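Local coordinates for sugar ABC transporter, sugar-binding protein (Streptococcus pneumoniae, PDB 2HEU) that probably binds sugars, perhaps raffinose-type oligosaccharides, outside the cell membrane and hands them to an ABC transporter for uptake, at residues T38-K43 and V312-R317; T64-G69 and Q85-A90. All coordinates share one frame; numbering follows the deposited sequence.

Contact 1. Residues T38-K43 and V312-R317; sequences TRDFEK and VEYMTR
F41 and Y314 form a T-shaped (edge-to-face) aromatic pair: the edge of the F41 ring points at the face of the Y314 ring, with the planes at 62° and the ring centroids 5.4 Å apart. The two side chains run alongside each other but head opposite ways, each toward the other's helix, which brings F41 CD1 within 3.7 Å of Y314 CG, at the root of the tyrosine. A CH-pi contact completes the packing, F41 CB lying over the same ring 4.1 Å from the centroid of Y314. Y314 reaches across to helix 31-44 because its chi1 of -172° swings the ring away from its own backbone N; its phenol end passes beside the F41 backbone and its OH comes 3.2 Å from D40 CB.

A water molecule bridges D40 and Y314: it donates to D40 OD2 at 2.8 Å and lies 2.9 Å from Y314 OH. The same carboxylate oxygen makes a salt bridge with K323 on the following helix, an interaction that would probably help keep D40 ionised.

Beside the CD2 edge of the tyrosine, R317 grips E313 side-on, NE and NH2 each taking one carboxylate oxygen; the bond from R317 NE to E313 OE2 is nearly straight at 171°. The grip fixes the rotation of the guanidinium, and Y314 CD2 sits over one of its faces, near the rim. E44, at the end of helix 31-44, pairs with R317 NH1, and R104 with E313 OE2, extending the charge network.

The contact joins helix 31-44 to the end of helix 305-315 in the lobe of the solute-binding protein fold built on the five-stranded mixed sheet. F41 also packs on I48 and V50 of edge strand 48-53 and edge-to-face on F311, while V312 and M315 turn to W296 of strand 295-298.

Contact 2. Residues T64-G69 and Q85-A90; sequences TRVLAG and QEWAKA
V66 sits over one face of the W87 indole, with both its methyl groups against the ring system. CG1 covers the pyrrole part: it stands 3.8 Å from the centroid of the W87 five-membered ring and only 14° off the ring normal, a CH-pi contact whose nearest atom pair is V66 CG1 with W87 CE2 at 3.7 Å. CG2 covers the outer benzene part, V66 CG2 lying 3.9 Å from W87 CH2. The split follows from the valine torsion: CG1 is anti to the backbone N (chi1 169°) and CG2 anti to the carbonyl carbon, and the resulting fork spans the two fused rings.

The L67 side chain crosses that of W87 at about a right angle, and its CD2 meets the ring obliquely, neither over a face nor at an edge. L67 is modelled in two conformers, and this marginal contact, L67 CD2 to W87 CZ2 at 4.1 Å, is described for one of them. The purely apolar packing buries 137 Å² in all, most of it on W87 and V66.

Just beyond, helix 58-67 closes in a Schellman motif at G69. L62 and K63 of the same helix also touch W87, so the indole of helix 82-89 packs along the side of helix 58-67. Between these helices the chain runs through strand 74-76 of the five-stranded mixed sheet, and R65 ties helix 58-67 to neighbouring strand 19-24 by a salt bridge with E22.

How the contacts relate
Contact 1 and contact 2 lie 26 Å apart between centres, with about 15 Å between their nearest atoms, and belong to the lobe built round one five-stranded mixed sheet. Along the chain contact 2 is nested inside contact 1: 38-43 comes first, then 64-69 and 85-90 in quick succession, and 312-317 last. Contact 2 therefore joins neighbouring helices, whereas contact 1 brings a helix from near the start of the chain to one that follows the chain's return through strand 295-298. Such a return is characteristic of periplasmic-type binding proteins, whose two lobes typically close round a ligand; this structure is the apo form.

Contact 1. Residues T38-K43 and V312-R317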
loop_
_atom_site.group_PDB
_atom_site.type_symbol
_atom_site.label_atom_id
_atom_site.label_comp_id
_atom_site.label_asym_id
_atom_site.label_seq_id
_atom_site.Cartn_x
_atom_site.Cartn_y
_atom_site.Cartn_z
ATOM N N THR A 38 14.135 -14.776 -12.878
ATOM C CA THR A 38 15.460 -14.406 -13.295
ATOM C C THR A 38 16.145 -15.492 -14.057
ATOM O O THR A 38 16.812 -15.193 -15.073
ATOM C CB THR A 38 16.270 -13.962 -12.007
ATOM O OG1 THR A 38 15.670 -12.744 -11.461
ATOM C CG2 THR A 38 17.728 -13.653 -12.343
ATOM N N ARG A 39 16.008 -16.748 -13.691
ATOM C CA ARG A 39 16.525 -17.831 -14.553
ATOM C C ARG A 39 15.836 -17.901 -15.878
ATOM O O ARG A 39 16.519 -18.188 -16.872
ATOM C CB ARG A 39 16.467 -19.134 -13.785
ATOM C CG ARG A 39 17.528 -19.266 -12.716
ATOM C CD ARG A 39 17.718 -20.611 -12.071
ATOM N NE ARG A 39 16.574 -20.938 -11.283
ATOM C CZ ARG A 39 16.458 -20.597 -9.980
ATOM N NH1 ARG A 39 17.428 -19.987 -9.279
ATOM N NH2 ARG A 39 15.398 -20.941 -9.351
ATOM N N ASP A 40 14.550 -17.622 -15.961
ATOM C CA ASP A 40 13.918 -17.527 -17.248
ATOM C C ASP A 40 14.563 -16.429 -18.123
ATOM O O ASP A 40 14.824 -16.628 -19.334
ATOM C CB ASP A 40 12.422 -17.222 -17.119
ATOM C CG ASP A 40 11.615 -18.307 -16.393
ATOM O OD1 ASP A 40 12.060 -19.472 -16.312
ATOM O OD2 ASP A 40 10.500 -17.965 -15.944
ATOM N N PHE A 41 14.850 -15.279 -17.521
ATOM C CA PHE A 41 15.503 -14.151 -18.228
ATOM C C PHE A 41 16.851 -14.582 -18.732
ATOM O O PHE A 41 17.279 -14.285 -19.856
ATOM C CB PHE A 41 15.580 -12.977 -17.271
ATOM C CG PHE A 41 16.359 -11.828 -17.835
ATOM C CD1 PHE A 41 15.848 -10.958 -18.711
ATOM C CD2 PHE A 41 17.668 -11.627 -17.390
ATOM C CE1 PHE A 41 16.551 -9.906 -19.215
ATOM C CE2 PHE A 41 18.369 -10.512 -17.839
ATOM C CZ PHE A 41 17.858 -9.660 -18.761
ATOM N N GLU A 42 17.618 -15.265 -17.847
ATOM C CA GLU A 42 18.975 -15.757 -18.200
ATOM C C GLU A 42 18.962 -16.777 -19.273
ATOM O O GLU A 42 19.908 -16.869 -20.061
ATOM C CB GLU A 42 19.600 -16.277 -16.964
ATOM C CG GLU A 42 20.038 -15.208 -15.925
ATOM C CD GLU A 42 20.570 -15.724 -14.627
ATOM O OE1 GLU A 42 20.321 -16.898 -14.246
ATOM O OE2 GLU A 42 21.249 -14.977 -13.899
ATOM N N LYS A 43 17.952 -17.605 -19.360
ATOM C CA LYS A 43 17.842 -18.572 -20.455
ATOM C C LYS A 43 17.606 -17.876 -21.791
ATOM O O LYS A 43 18.168 -18.258 -22.811
ATOM C CB LYS A 43 16.766 -19.611 -20.144
ATOM C CG LYS A 43 16.550 -20.529 -21.304
ATOM C CD LYS A 43 15.311 -21.458 -21.189
ATOM C CE LYS A 43 15.469 -22.435 -20.063
ATOM N NZ LYS A 43 14.649 -23.665 -20.135
ATOM N N VAL A 312 14.413 -4.975 -16.618
ATOM C CA VAL A 312 13.176 -4.252 -16.297
ATOM C C VAL A 312 12.098 -4.544 -17.380
ATOM O O VAL A 312 10.940 -4.855 -17.060
ATOM C CB VAL A 312 13.430 -2.796 -16.153
ATOM C CG1 VAL A 312 12.124 -2.002 -15.909
ATOM C CG2 VAL A 312 14.413 -2.521 -14.972
ATOM N N GLU A 313 12.499 -4.465 -18.662
ATOM C CA GLU A 313 11.545 -4.715 -19.738
ATOM C C GLU A 313 10.952 -6.107 -19.615
ATOM O O GLU A 313 9.757 -6.292 -19.841
ATOM C CB GLU A 313 12.232 -4.507 -21.087
ATOM C CG GLU A 313 11.256 -4.663 -22.238
ATOM C CD GLU A 313 11.141 -6.029 -22.808
ATOM O OE1 GLU A 313 12.202 -6.674 -23.025
ATOM O OE2 GLU A 313 10.017 -6.412 -23.188
ATOM N N TYR A 314 11.758 -7.102 -19.322
ATOM C CA TYR A 314 11.305 -8.438 -19.246
ATOM C C TYR A 314 10.141 -8.563 -18.242
ATOM O O TYR A 314 9.125 -9.223 -18.541
ATOM C CB TYR A 314 12.483 -9.393 -18.798
ATOM C CG TYR A 314 12.174 -10.822 -18.860
ATOM C CD1 TYR A 314 12.071 -11.616 -17.748
ATOM C CD2 TYR A 314 12.029 -11.462 -20.082
ATOM C CE1 TYR A 314 11.843 -12.930 -17.808
ATOM C CE2 TYR A 314 11.800 -12.833 -20.178
ATOM C CZ TYR A 314 11.687 -13.548 -19.039
ATOM O OH TYR A 314 11.385 -14.892 -19.061
ATOM N N MET A 315 10.281 -7.915 -17.080
ATOM C CA MET A 315 9.241 -8.015 -16.068
ATOM C C MET A 315 7.954 -7.327 -16.466
ATOM O O MET A 315 6.884 -7.632 -15.885
ATOM C CB MET A 315 9.802 -7.476 -14.746
ATOM C CG MET A 315 8.949 -7.808 -13.509
ATOM S SD MET A 315 9.242 -9.490 -13.049
ATOM C CE MET A 315 8.098 -9.505 -13.077
ATOM N N THR A 316 8.001 -6.358 -17.391
ATOM C CA THR A 316 6.788 -5.712 -17.892
ATOM C C THR A 316 5.971 -6.574 -18.888
ATOM O O THR A 316 4.884 -6.180 -19.256
ATOM C CB THR A 316 7.055 -4.358 -18.500
ATOM O OG1 THR A 316 7.751 -4.519 -19.789
ATOM C CG2 THR A 316 7.793 -3.339 -17.655
ATOM N N ARG A 317 6.556 -7.672 -19.354
ATOM C CA ARG A 317 5.839 -8.512 -20.295
ATOM C C ARG A 317 4.706 -9.248 -19.565
ATOM O O ARG A 317 4.924 -9.752 -18.464
ATOM C CB ARG A 317 6.785 -9.558 -20.883
ATOM C CG ARG A 317 7.883 -8.951 -21.702
ATOM C CD ARG A 317 8.831 -9.987 -22.199
ATOM N NE ARG A 317 9.932 -9.396 -22.891
ATOM C CZ ARG A 317 10.877 -10.073 -23.537
ATOM N NH1 ARG A 317 10.802 -11.409 -23.526
ATOM N NH2 ARG A 317 11.884 -9.452 -24.052
HETATM O O HOH W 1 9.440 -15.676 -17.092
#

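Contact 2. Residues T64-G69 and Q85-A90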
loop_
_atom_site.group_PDB
_atom_site.type_symbol
_atom_site.label_atom_id
_atom_site.label_comp_id
_atom_site.label_asym_id
_atom_site.label_seq_id
_atom_site.Cartn_x
_atom_site.Cartn_y
_atom_site.Cartn_z
ATOM N N THR A 64 22.926 3.418 2.821
ATOM C CA THR A 64 24.390 3.381 3.021
ATOM C C THR A 64 25.060 3.278 1.681
ATOM O O THR A 64 26.084 3.951 1.415
ATOM C CB THR A 64 24.767 2.248 3.930
ATOM O OG1 THR A 64 24.183 2.472 5.245
ATOM C CG2 THR A 64 26.293 2.066 4.044
ATOM N N ARG A 65 24.537 2.390 0.824
ATOM C CA ARG A 65 25.161 2.097 -0.454
ATOM C C ARG A 65 25.041 3.318 -1.376
ATOM O O ARG A 65 25.993 3.634 -2.072
ATOM C CB ARG A 65 24.645 0.803 -1.081
ATOM C CG ARG A 65 25.012 -0.448 -0.294
ATOM C CD ARG A 65 24.644 -1.699 -0.968
ATOM N NE ARG A 65 25.175 -1.812 -2.320
ATOM C CZ ARG A 65 24.798 -2.677 -3.201
ATOM N NH1 ARG A 65 23.981 -3.653 -2.852
ATOM N NH2 ARG A 65 25.310 -2.646 -4.422
ATOM N N VAL A 66 23.870 3.959 -1.390
ATOM C CA VAL A 66 23.730 5.109 -2.253
ATOM C C VAL A 66 24.670 6.211 -1.831
ATOM O O VAL A 66 25.339 6.859 -2.651
ATOM C CB VAL A 66 22.265 5.640 -2.288
ATOM C CG1 VAL A 66 22.153 6.979 -2.976
ATOM C CG2 VAL A 66 21.421 4.624 -2.942
ATOM N N LEU A 67 24.652 6.545 -0.570
ATOM C CA LEU A 67 25.455 7.671 -0.252
ATOM C C LEU A 67 26.982 7.265 -0.548
ATOM O O LEU A 67 27.722 8.164 -1.039
ATOM C CB LEU A 67 25.061 8.180 1.148
ATOM C CG LEU A 67 23.682 8.851 1.581
ATOM C CD1 LEU A 67 23.487 10.305 1.060
ATOM C CD2 LEU A 67 22.314 7.972 1.489
ATOM N N ALA A 68 27.446 5.964 -0.384
ATOM C CA ALA A 68 28.774 5.519 -0.808
ATOM C C ALA A 68 29.065 5.422 -2.275
ATOM O O ALA A 68 30.214 5.059 -2.636
ATOM C CB ALA A 68 29.044 4.183 -0.228
ATOM N N GLY A 69 28.070 5.715 -3.115
ATOM C CA GLY A 69 28.231 5.596 -4.532
ATOM C C GLY A 69 28.308 4.178 -5.039
ATOM O O GLY A 69 28.980 3.938 -6.013
ATOM N N GLN A 85 12.197 10.072 -4.070
ATOM C CA GLN A 85 12.041 11.457 -4.537
ATOM C C GLN A 85 13.362 12.198 -4.593
ATOM O O GLN A 85 13.753 12.809 -5.601
ATOM C CB GLN A 85 11.116 12.192 -3.576
ATOM C CG GLN A 85 9.723 11.632 -3.666
ATOM C CD GLN A 85 8.843 12.116 -2.548
ATOM O OE1 GLN A 85 7.826 11.498 -2.234
ATOM N NE2 GLN A 85 9.258 13.144 -1.880
ATOM N N GLU A 86 14.063 12.126 -3.499
ATOM C CA GLU A 86 15.285 12.909 -3.352
ATOM C C GLU A 86 16.408 12.365 -4.243
ATOM O O GLU A 86 17.171 13.127 -4.833
ATOM C CB GLU A 86 15.694 13.073 -1.930
ATOM C CG GLU A 86 14.643 13.895 -1.138
ATOM C CD GLU A 86 14.434 15.302 -1.685
ATOM O OE1 GLU A 86 15.438 15.973 -2.020
ATOM O OE2 GLU A 86 13.282 15.692 -1.907
ATOM N N TRP A 87 16.539 11.043 -4.298
ATOM C CA TRP A 87 17.534 10.418 -5.112
ATOM C C TRP A 87 17.283 10.693 -6.577
ATOM O O TRP A 87 18.204 10.906 -7.358
ATOM C CB TRP A 87 17.713 8.940 -4.765
ATOM C CG TRP A 87 18.271 8.681 -3.434
ATOM C CD1 TRP A 87 18.984 9.572 -2.601
ATOM C CD2 TRP A 87 18.179 7.478 -2.698
ATOM N NE1 TRP A 87 19.281 8.973 -1.455
ATOM C CE2 TRP A 87 18.842 7.686 -1.476
ATOM C CE3 TRP A 87 17.629 6.238 -2.946
ATOM C CZ2 TRP A 87 18.926 6.736 -0.489
ATOM C CZ3 TRP A 87 17.723 5.309 -1.947
ATOM C CH2 TRP A 87 18.371 5.538 -0.766
ATOM N N ALA A 88 16.009 10.670 -6.969
ATOM C CA ALA A 88 15.640 10.964 -8.317
ATOM C C ALA A 88 15.998 12.421 -8.694
ATOM O O ALA A 88 16.558 12.702 -9.767
ATOM C CB ALA A 88 14.177 10.695 -8.561
ATOM N N LYS A 89 15.725 13.348 -7.755
ATOM C CA LYS A 89 16.089 14.760 -7.972
ATOM C C LYS A 89 17.597 14.900 -8.092
ATOM O O LYS A 89 18.079 15.727 -8.890
ATOM C CB LYS A 89 15.594 15.599 -6.802
ATOM C CG LYS A 89 14.203 15.924 -6.942
ATOM C CD LYS A 89 13.712 16.676 -5.699
ATOM C CE LYS A 89 12.186 16.566 -5.663
ATOM N NZ LYS A 89 11.664 15.213 -5.249
ATOM N N ALA A 90 18.356 14.090 -7.342
ATOM C CA ALA A 90 19.805 14.151 -7.329
ATOM C C ALA A 90 20.472 13.368 -8.440
ATOM O O ALA A 90 21.753 13.323 -8.471
ATOM C CB ALA A 90 20.371 13.681 -6.024
#